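Local structure of maquette-3 (Escherichia coli, 6Z0C) at residues Gln19-Gln22 / Glu23-Gln26; Arg29-Leu32 / Lys33-Leu36; Glu70-Glu73 / Thr74-Gln77; Glu141-Glu144 / Thr145-Gly148; Glu157-Lys160 / Gly161-Val165. The protein is a designed four-helix bundle with no known natural role, apparently made to hold networks of charged side chains inside a hydrophobic core. One frame throughout, in Å; residues are numbered along the deposited sequence.

Interaction 1. Residues Gln19-Gln22 / Glu23-Gln26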
# COMPACT_ATOMS: atom_id res chain seq x y z
N GLN A 19 -12.38 0.88 5.27
CA GLN A 19 -11.64 0.58 6.53
C GLN A 19 -10.23 0.10 6.18
O GLN A 19 -9.28 0.51 6.87
CB GLN A 19 -12.39 -0.44 7.38
CG GLN A 19 -13.64 0.14 8.04
CD GLN A 19 -14.23 -0.77 9.09
OE1 GLN A 19 -13.53 -1.57 9.71
NE2 GLN A 19 -15.53 -0.64 9.31
N LEU A 20 -10.08 -0.73 5.14
CA LEU A 20 -8.76 -1.27 4.73
C LEU A 20 -7.86 -0.13 4.26
O LEU A 20 -6.68 -0.11 4.66
CB LEU A 20 -8.95 -2.32 3.63
CG LEU A 20 -7.68 -2.97 3.11
CD1 LEU A 20 -6.86 -3.57 4.24
CD2 LEU A 20 -8.01 -4.03 2.06
N LEU A 21 -8.38 0.81 3.47
CA LEU A 21 -7.57 1.96 2.97
C LEU A 21 -7.15 2.85 4.14
O LEU A 21 -6.02 3.37 4.11
CB LEU A 21 -8.37 2.73 1.91
CG LEU A 21 -8.47 2.05 0.55
CD1 LEU A 21 -9.47 2.77 -0.34
CD2 LEU A 21 -7.11 1.98 -0.14
N GLN A 22 -8.00 2.98 5.17
CA GLN A 22 -7.66 3.73 6.41
C GLN A 22 -6.52 3.00 7.13
O GLN A 22 -5.56 3.67 7.54
CB GLN A 22 -8.90 3.88 7.30
CG GLN A 22 -9.92 4.86 6.75
CD GLN A 22 -11.18 4.93 7.59
OE1 GLN A 22 -11.18 4.59 8.77
NE2 GLN A 22 -12.26 5.37 6.98
N GLU A 23 -6.61 1.67 7.25
CA GLU A 23 -5.56 0.81 7.87
C GLU A 23 -4.25 0.97 7.08
O GLU A 23 -3.19 1.09 7.72
CB GLU A 23 -6.03 -0.65 7.90
CG GLU A 23 -5.06 -1.57 8.62
CD GLU A 23 -5.56 -2.99 8.82
OE1 GLU A 23 -6.60 -3.34 8.22
OE2 GLU A 23 -4.89 -3.74 9.56
N ILE A 24 -4.32 0.96 5.75
CA ILE A 24 -3.15 1.18 4.85
C ILE A 24 -2.54 2.56 5.13
O ILE A 24 -1.31 2.64 5.30
CB ILE A 24 -3.55 0.99 3.38
CG1 ILE A 24 -3.70 -0.50 3.05
CG2 ILE A 24 -2.57 1.69 2.45
CD1 ILE A 24 -4.33 -0.78 1.71
N GLN A 25 -3.35 3.62 5.18
CA GLN A 25 -2.86 5.00 5.42
C GLN A 25 -2.18 5.09 6.79
O GLN A 25 -1.12 5.74 6.89
CB GLN A 25 -3.99 6.02 5.27
CG GLN A 25 -4.56 6.07 3.86
CD GLN A 25 -4.87 7.47 3.41
OE1 GLN A 25 -5.76 8.13 3.93
NE2 GLN A 25 -4.12 7.94 2.42
N GLN A 26 -2.74 4.44 7.81
CA GLN A 26 -2.17 4.43 9.18
C GLN A 26 -0.83 3.68 9.17
O GLN A 26 0.11 4.17 9.81
CB GLN A 26 -3.13 3.80 10.19
CG GLN A 26 -2.60 3.80 11.62
CD GLN A 26 -2.29 5.19 12.14
OE1 GLN A 26 -2.93 6.17 11.77
NE2 GLN A 26 -1.29 5.28 13.00

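Interaction 2. Residues Arg29-Leu32 / Lys33-Leu36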
# COMPACT_ATOMS: atom_id res chain seq x y z
N ARG A 29 1.84 5.82 7.63
CA ARG A 29 2.25 6.86 8.62
C ARG A 29 3.25 6.25 9.60
O ARG A 29 4.26 6.91 9.90
CB ARG A 29 1.03 7.44 9.35
CG ARG A 29 0.30 8.52 8.57
CD ARG A 29 -0.63 9.34 9.45
NE ARG A 29 -1.75 8.53 9.89
CZ ARG A 29 -2.87 8.32 9.20
NH1 ARG A 29 -3.82 7.55 9.70
NH2 ARG A 29 -3.04 8.88 8.01
N GLU A 30 3.01 5.02 10.07
CA GLU A 30 3.90 4.31 11.03
C GLU A 30 5.24 4.00 10.35
O GLU A 30 6.28 4.16 11.01
CB GLU A 30 3.22 3.05 11.58
CG GLU A 30 2.09 3.38 12.55
CD GLU A 30 1.18 2.24 12.94
OE1 GLU A 30 0.34 2.45 13.84
OE2 GLU A 30 1.29 1.15 12.34
N LEU A 31 5.21 3.60 9.08
CA LEU A 31 6.43 3.31 8.27
C LEU A 31 7.25 4.59 8.09
O LEU A 31 8.48 4.53 8.23
CB LEU A 31 6.04 2.73 6.92
CG LEU A 31 6.00 1.21 6.85
CD1 LEU A 31 5.49 0.76 5.49
CD2 LEU A 31 7.38 0.62 7.12
N LEU A 32 6.59 5.70 7.77
CA LEU A 32 7.25 7.02 7.61
C LEU A 32 7.96 7.40 8.92
O LEU A 32 9.13 7.83 8.85
CB LEU A 32 6.20 8.06 7.20
CG LEU A 32 5.78 8.00 5.73
CD1 LEU A 32 4.49 8.77 5.50
CD2 LEU A 32 6.88 8.53 4.84
N LYS A 33 7.28 7.23 10.06
CA LYS A 33 7.84 7.57 11.39
C LYS A 33 9.12 6.77 11.63
O LYS A 33 10.16 7.40 11.88
CB LYS A 33 6.80 7.34 12.50
CG LYS A 33 7.23 7.79 13.89
CD LYS A 33 6.20 7.52 14.97
CE LYS A 33 4.86 8.16 14.69
NZ LYS A 33 3.95 8.06 15.86
N ILE A 34 9.07 5.43 11.54
CA ILE A 34 10.27 4.58 11.83
C ILE A 34 11.36 4.88 10.80
O ILE A 34 12.53 4.92 11.20
CB ILE A 34 9.97 3.07 11.91
CG1 ILE A 34 11.24 2.31 12.27
CG2 ILE A 34 9.33 2.54 10.64
CD1 ILE A 34 11.03 0.89 12.75
N LYS A 35 11.01 5.08 9.52
CA LYS A 35 12.03 5.25 8.44
C LYS A 35 12.76 6.58 8.65
O LYS A 35 13.99 6.59 8.46
CB LYS A 35 11.40 5.07 7.06
CG LYS A 35 11.16 3.61 6.68
CD LYS A 35 10.81 3.35 5.23
CE LYS A 35 11.89 3.77 4.25
NZ LYS A 35 13.12 2.96 4.39
N LEU A 36 12.07 7.64 9.07
CA LEU A 36 12.72 8.94 9.37
C LEU A 36 13.62 8.80 10.60
O LEU A 36 14.72 9.37 10.60
CB LEU A 36 11.66 10.03 9.54
CG LEU A 36 12.20 11.47 9.60
CD1 LEU A 36 13.16 11.75 8.45
CD2 LEU A 36 11.06 12.47 9.57

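Interaction 3. Residues Glu70-Glu73 / Thr74-Gln77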
# COMPACT_ATOMS: atom_id res chain seq x y z
N GLU A 70 10.29 9.53 0.14
CA GLU A 70 9.47 10.27 -0.85
C GLU A 70 8.48 9.29 -1.49
O GLU A 70 7.32 9.69 -1.70
CB GLU A 70 10.31 11.00 -1.90
CG GLU A 70 9.48 11.89 -2.82
CD GLU A 70 8.34 12.68 -2.18
OE1 GLU A 70 7.17 12.44 -2.56
OE2 GLU A 70 8.62 13.55 -1.33
N LEU A 71 8.89 8.05 -1.76
CA LEU A 71 7.99 7.02 -2.35
C LEU A 71 6.81 6.75 -1.41
O LEU A 71 5.68 6.64 -1.91
CB LEU A 71 8.75 5.72 -2.64
CG LEU A 71 7.83 4.55 -3.01
CD1 LEU A 71 7.08 4.85 -4.30
CD2 LEU A 71 8.60 3.26 -3.12
N LEU A 72 7.05 6.62 -0.10
CA LEU A 72 5.98 6.37 0.90
C LEU A 72 4.93 7.49 0.82
O LEU A 72 3.73 7.18 0.93
CB LEU A 72 6.57 6.27 2.31
CG LEU A 72 7.25 4.94 2.64
CD1 LEU A 72 7.82 4.97 4.05
CD2 LEU A 72 6.30 3.77 2.48
N GLU A 73 5.36 8.74 0.63
CA GLU A 73 4.44 9.91 0.53
C GLU A 73 3.62 9.78 -0.76
O GLU A 73 2.43 10.14 -0.73
CB GLU A 73 5.22 11.23 0.62
CG GLU A 73 5.84 11.46 2.00
CD GLU A 73 4.88 11.78 3.13
OE1 GLU A 73 3.65 11.80 2.89
OE2 GLU A 73 5.35 12.00 4.27
N THR A 74 4.21 9.24 -1.84
CA THR A 74 3.50 8.89 -3.10
C THR A 74 2.41 7.85 -2.81
O THR A 74 1.30 7.98 -3.36
CB THR A 74 4.46 8.36 -4.18
OG1 THR A 74 5.29 9.45 -4.59
CG2 THR A 74 3.76 7.77 -5.38
N LEU A 75 2.71 6.84 -1.98
CA LEU A 75 1.75 5.76 -1.62
C LEU A 75 0.56 6.36 -0.85
O LEU A 75 -0.57 5.91 -1.08
CB LEU A 75 2.47 4.68 -0.82
CG LEU A 75 3.52 3.87 -1.59
CD1 LEU A 75 4.06 2.74 -0.73
CD2 LEU A 75 2.96 3.32 -2.89
N GLN A 76 0.81 7.34 0.02
CA GLN A 76 -0.26 8.06 0.77
C GLN A 76 -1.24 8.70 -0.22
O GLN A 76 -2.46 8.56 -0.02
CB GLN A 76 0.33 9.14 1.68
CG GLN A 76 0.65 8.63 3.08
CD GLN A 76 -0.54 8.67 4.00
OE1 GLN A 76 -1.44 9.50 3.86
NE2 GLN A 76 -0.57 7.75 4.96
N GLN A 77 -0.72 9.36 -1.25
CA GLN A 77 -1.52 10.06 -2.29
C GLN A 77 -2.27 9.01 -3.13
O GLN A 77 -3.44 9.25 -3.46
CB GLN A 77 -0.61 10.96 -3.13
CG GLN A 77 -0.11 12.17 -2.35
CD GLN A 77 0.99 12.93 -3.05
OE1 GLN A 77 1.36 12.64 -4.19
NE2 GLN A 77 1.53 13.93 -2.37

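Interaction 4. Residues Glu141-Glu144 / Thr145-Gly148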
# COMPACT_ATOMS: atom_id res chain seq x y z
N GLU A 141 21.49 -7.38 4.23
CA GLU A 141 22.55 -8.37 3.87
C GLU A 141 23.90 -7.65 3.86
O GLU A 141 24.89 -8.23 4.34
CB GLU A 141 22.17 -9.08 2.56
CG GLU A 141 20.95 -9.98 2.73
CD GLU A 141 20.21 -10.41 1.47
OE1 GLU A 141 20.72 -10.16 0.36
OE2 GLU A 141 19.12 -11.01 1.61
N LEU A 142 23.93 -6.40 3.39
CA LEU A 142 25.15 -5.56 3.35
C LEU A 142 25.55 -5.13 4.77
O LEU A 142 26.75 -5.22 5.12
CB LEU A 142 24.86 -4.34 2.46
CG LEU A 142 26.07 -3.60 1.91
CD1 LEU A 142 27.04 -4.55 1.23
CD2 LEU A 142 25.60 -2.54 0.93
N LEU A 143 24.57 -4.69 5.57
CA LEU A 143 24.77 -4.19 6.96
C LEU A 143 25.34 -5.31 7.84
O LEU A 143 26.22 -5.02 8.67
CB LEU A 143 23.43 -3.69 7.49
CG LEU A 143 23.43 -3.19 8.94
CD1 LEU A 143 24.52 -2.15 9.16
CD2 LEU A 143 22.07 -2.63 9.30
N GLU A 144 24.86 -6.54 7.66
CA GLU A 144 25.33 -7.74 8.41
C GLU A 144 26.86 -7.91 8.29
O GLU A 144 27.46 -8.41 9.25
CB GLU A 144 24.62 -9.00 7.91
CG GLU A 144 23.23 -9.16 8.49
CD GLU A 144 22.46 -10.34 7.93
OE1 GLU A 144 21.93 -11.12 8.74
OE2 GLU A 144 22.39 -10.48 6.70
N THR A 145 27.46 -7.52 7.16
CA THR A 145 28.90 -7.76 6.87
C THR A 145 29.78 -6.77 7.64
O THR A 145 30.98 -7.05 7.75
CB THR A 145 29.22 -7.70 5.37
OG1 THR A 145 29.06 -6.35 4.91
CG2 THR A 145 28.37 -8.63 4.54
N ILE A 146 29.21 -5.66 8.14
CA ILE A 146 29.98 -4.58 8.83
C ILE A 146 29.59 -4.47 10.31
O ILE A 146 30.02 -3.49 10.95
CB ILE A 146 29.81 -3.24 8.09
CG1 ILE A 146 28.36 -2.77 8.04
CG2 ILE A 146 30.42 -3.32 6.70
CD1 ILE A 146 28.20 -1.29 7.77
N LEU A 147 28.84 -5.44 10.85
CA LEU A 147 28.52 -5.51 12.30
C LEU A 147 29.80 -5.76 13.10
O LEU A 147 30.78 -6.27 12.52
CB LEU A 147 27.50 -6.64 12.56
CG LEU A 147 26.12 -6.46 11.93
CD1 LEU A 147 25.25 -7.67 12.24
CD2 LEU A 147 25.45 -5.18 12.40
N GLY A 148 29.78 -5.43 14.40
CA GLY A 148 30.91 -5.62 15.32
C GLY A 148 31.99 -4.56 15.13
O GLY A 148 31.72 -3.58 14.41

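Interaction 5. Residues Glu157-Lys160 / Gly161-Val165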
# COMPACT_ATOMS: atom_id res chain seq x y z
N GLU A 157 21.85 -1.72 16.57
CA GLU A 157 20.57 -0.99 16.79
C GLU A 157 19.93 -0.67 15.43
O GLU A 157 18.70 -0.79 15.30
CB GLU A 157 20.79 0.28 17.61
CG GLU A 157 20.96 0.01 19.09
CD GLU A 157 19.83 -0.80 19.70
OE1 GLU A 157 20.04 -2.00 19.97
OE2 GLU A 157 18.73 -0.23 19.89
N LEU A 158 20.74 -0.26 14.45
CA LEU A 158 20.30 0.07 13.07
C LEU A 158 19.70 -1.19 12.43
O LEU A 158 18.63 -1.09 11.80
CB LEU A 158 21.51 0.59 12.29
CG LEU A 158 21.25 1.04 10.86
CD1 LEU A 158 20.26 2.20 10.82
CD2 LEU A 158 22.56 1.42 10.19
N LEU A 159 20.35 -2.34 12.61
CA LEU A 159 19.89 -3.64 12.06
C LEU A 159 18.54 -4.01 12.68
O LEU A 159 17.64 -4.38 11.93
CB LEU A 159 20.95 -4.72 12.33
CG LEU A 159 20.57 -6.14 11.90
CD1 LEU A 159 20.22 -6.18 10.42
CD2 LEU A 159 21.70 -7.11 12.20
N LYS A 160 18.41 -3.89 14.01
CA LYS A 160 17.14 -4.18 14.74
C LYS A 160 16.01 -3.33 14.15
O LYS A 160 14.92 -3.89 13.89
CB LYS A 160 17.28 -3.88 16.24
CG LYS A 160 18.03 -4.92 17.05
CD LYS A 160 17.98 -4.63 18.54
CE LYS A 160 18.83 -5.56 19.37
NZ LYS A 160 18.71 -5.27 20.82
N GLY A 161 16.26 -2.04 13.93
CA GLY A 161 15.31 -1.10 13.31
C GLY A 161 14.89 -1.57 11.93
O GLY A 161 13.68 -1.60 11.65
N LYS A 162 15.87 -1.95 11.10
CA LYS A 162 15.64 -2.36 9.69
C LYS A 162 14.80 -3.64 9.66
O LYS A 162 13.92 -3.74 8.79
CB LYS A 162 16.96 -2.53 8.93
CG LYS A 162 17.62 -1.23 8.50
CD LYS A 162 16.72 -0.37 7.65
CE LYS A 162 17.47 0.61 6.78
NZ LYS A 162 16.54 1.42 5.97
N LEU A 163 15.05 -4.57 10.59
CA LEU A 163 14.28 -5.84 10.70
C LEU A 163 12.81 -5.53 11.03
O LEU A 163 11.92 -6.22 10.47
CB LEU A 163 14.94 -6.75 11.74
CG LEU A 163 16.28 -7.35 11.32
CD1 LEU A 163 16.96 -8.03 12.49
CD2 LEU A 163 16.10 -8.33 10.17
N GLN A 164 12.55 -4.53 11.88
CA GLN A 164 11.16 -4.09 12.23
C GLN A 164 10.51 -3.43 11.01
O GLN A 164 9.32 -3.70 10.77
CB GLN A 164 11.16 -3.14 13.43
CG GLN A 164 9.82 -2.46 13.68
CD GLN A 164 8.69 -3.44 13.93
OE1 GLN A 164 8.89 -4.54 14.44
NE2 GLN A 164 7.49 -3.03 13.58
N VAL A 165 11.25 -2.60 10.27
CA VAL A 165 10.77 -1.93 9.02
C VAL A 165 10.28 -3.00 8.05
O VAL A 165 9.19 -2.83 7.47
CB VAL A 165 11.86 -1.05 8.38
CG1 VAL A 165 11.57 -0.77 6.91
CG2 VAL A 165 12.03 0.26 9.13

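Interaction 1. Residues Gln19-Gln22 / Glu23-Gln26
The outer atoms of Leu20 and Leu21 both touch the tip of Ile24, giving three apolar neighbours on the inward side of helix 4-48 in this designed four-helix bundle. Ile24 CD1 lies 4.2 Å from Leu20 CG and 4.3 Å from Leu21 CD2, and so touches both leucines of the preceding turn. It gets there because CG1 stands beside the backbone N, opposite the carbonyl carbon (chi1 -76°), and the chain then runs on extended, back over the carbonyl of Leu20. That carbonyl is occupied at the same time by the backbone: Ile24 N donates to Leu20 O at 2.8 Å, and Ile24 CG1 rests 3.4 Å from the same oxygen.

Glu23 approaches Leu20 from another side. Its extended chain and that of Leu20 cross obliquely, with carboxylate atom OE1 4.0 Å from methyl CD1 of Leu20, a plain van der Waals contact on the more open flank. Leu20 also packs on Ala179 and Leu182 of helix 152-194, while Glu23 and Ile24 touch Leu175 there. On the other flank Gln25 faces helix 52-99, lying against Gln76, Ala79 and Gln83. The amide oxygen of Gln26 is hydrogen-bonded by Arg29 of the next turn.

Gln25 meets the preceding turn at one oxygen: its N donates to Leu21 O at 2.9 Å, and its CG, held beside the backbone N, is set 3.1 Å from that same Leu21 O.

Interaction 2. Residues Arg29-Leu32 / Lys33-Leu36
Lys35 starts against Leu31, the residue one helical turn before it, and ends between two carboxylates and an amide. Its CB lies 3.2 Å from Leu31 O, and CG, placed opposite the carbonyl carbon and beside the backbone N (chi1 -78°), is equally near that oxygen. Lys35 N donates to the same Leu31 O at 2.9 Å, and CB and CG thus crowd the oxygen that the backbone bond uses. CD is 4.0 Å from Leu31 O and also packs on Leu72 of helix 52-99. The chain bends about CG-CD and again about CD-CE, and the ammonium is carried into the interior. There NZ forms salt bridges with Glu65 and Glu136 and a hydrogen bond with the side chain of Gln68, which supply partners for a charge buried among four helices.

Ile34 covers the neighbouring face of the helix. Its CG1 is turned opposite the backbone N (chi1 -178°), which leaves CG2 in the crowded position between N and carbonyl carbon, 3.2 Å from Leu31 O and 4.5 Å from Leu31 CD2. The longer branch leads away to Gln164 and Val165 of helix 152-194. Leu31 reaches that helix too, on Gln168 and Leu172, whereas Leu32 packs on Leu72 and Glu73.

A lysine threaded past its own helix backbone to meet two glutamates from other helices is consistent with the buried charged network designed into this four-helix bundle.

Interaction 3. Residues Glu70-Glu73 / Thr74-Gln77
Leu71 O is approached by three groups of the following turn. Leu75 N donates to it at 3.0 Å, Thr74 CB presses in at 3.1 Å, and Leu75 CG sits 3.5 Å away. Carbon atoms therefore crowd the oxygen beside its bond. Thr74 has its hydroxyl beside the backbone N, opposite the carbonyl carbon (chi1 -68°), and OG1 consequently looks back along the helix, 3.5 Å from Glu70 O. The side chain of Glu70 comes across that of Thr74 at about a right angle and leaves its OE1 4.1 Å from the hydroxyl.

Helix 52-99, to which all these residues belong, packs in the bundle between helices 4-48 and 105-144, and the leucines mark its inner side. Leu72 CD2 meets Leu75 CD1 at 4.0 Å, methyl against methyl, with the two side chains set slantwise to each other. Leu72 also touches Leu32 and Lys35 of helix 4-48, while Leu75 lies on Val129 and Leu71 on Leu128 of helix 105-144. Gln76, its chain bent at chi2, turns to helix 4-48, against Gln25 and Ile28. On the outer side Gln77 N donates to Glu73 O over 3.3 Å, the longest of the four backbone bonds here, and Gln77 CG stands 3.6 Å from the same oxygen.

Interaction 4. Residues Glu141-Glu144 / Thr145-Gly148
Thr145 meets the flat peptide carbonyl of Leu142 in two ways, from within its plane and from above it. The hydroxyl OG1 donates to Leu142 O in the carbonyl plane at a short 2.6 Å, whereas Thr145 N comes from above the plane, 59° out of it, at 3.2 Å. One oxygen is thus gripped twice by one residue. The hydroxyl bond depends on a chi1 of 68°, which sets OG1 between the backbone N and the carbonyl carbon and turns methyl CG2 back toward Glu141 O. At the next carbonyl Ile146 N bonds from above the carbonyl plane of Leu143, 3.1 Å from its O, and Ile146 CG1 lies 3.2 Å from that O. Both backbone bonds span three residues, so the chain is wound more tightly here than in the helix before it.

Apolar side chains cover the inner flank. Ile146 CD1 touches Leu143 CD1 at 4.0 Å, the two chains crossing at about a right angle. Leu147 CG is 3.6 Å from Glu144 O, and its CD2 faces Leu143 CG at 4.5 Å. Trimming Leu147 to an alanine would remove CG and both methyls and is likely to leave Leu143 less covered and open a gap beside Leu159.

This turn leads out of helix 105-144 into the loop before helix 152-194. Leu143 and Leu147 pack on that following helix, through Leu158, Leu159 and Leu155, while Ile146 rests on Val57 of helix 52-99 and its carbonyl accepts from Lys54.

Interaction 5. Residues Glu157-Lys160 / Gly161-Val165
Leu159 and Leu163 supply the apolar part of the contact, one turn apart on helix 152-194. Leu163 CD1 touches Leu159 CG at 4.1 Å, and Leu163 CG rests 3.3 Å from Leu159 O, because chi1 of -71° sets CG beside its backbone N. Leu159 also lies on Leu143, and Leu163 on Ile140, both of helix 105-144.

The backbone bonds are those of a regular alpha helix. The closest is Leu163 N to Leu159 O at 2.9 Å. Gly161 N bonds to Glu157 O, and Gly161 brings no side chain to this turn of the helix, where Ile34 of helix 4-48 packs against its carbonyl.

Polar and charged side chains form a third class. At the surface Lys160 NZ and Glu157 OE1 make a long salt bridge of 3.6 Å. Lys162 goes the other way: its CG lies 3.5 Å from Leu158 O, a bend at chi2 (-56°) redirects the chain, and NZ enters the bundle to form salt bridges with Glu65 and Glu136. Gln164 NE2 hydrogen-bonds to Gln168.

The two lysines thus fare differently, one held loosely at the surface and the other buried with two carboxylates from different helices; that pairing would probably offset much of the cost of burying its charge.

All five contacts are local, following one another along the chain without nesting or crossing, and none closes a long loop. Interactions 1 and 2 are successive stretches of helix 4-48. Interaction 3, on helix 52-99, lies beside both, touching interaction 1 through Gln25 and Gln76 and interaction 2 through Leu32 and Leu72. Interaction 4 marks the exit from helix 105-144, its centre about 29 Å from that of interaction 3, and interaction 5 takes up the returning helix 152-194. The two touch where Leu143 and Leu147 meet Leu159. Interaction 5 also reaches interaction 2, through Ile34 and through Lys35 and Lys162, which share Glu65 and Glu136, joining all four helices.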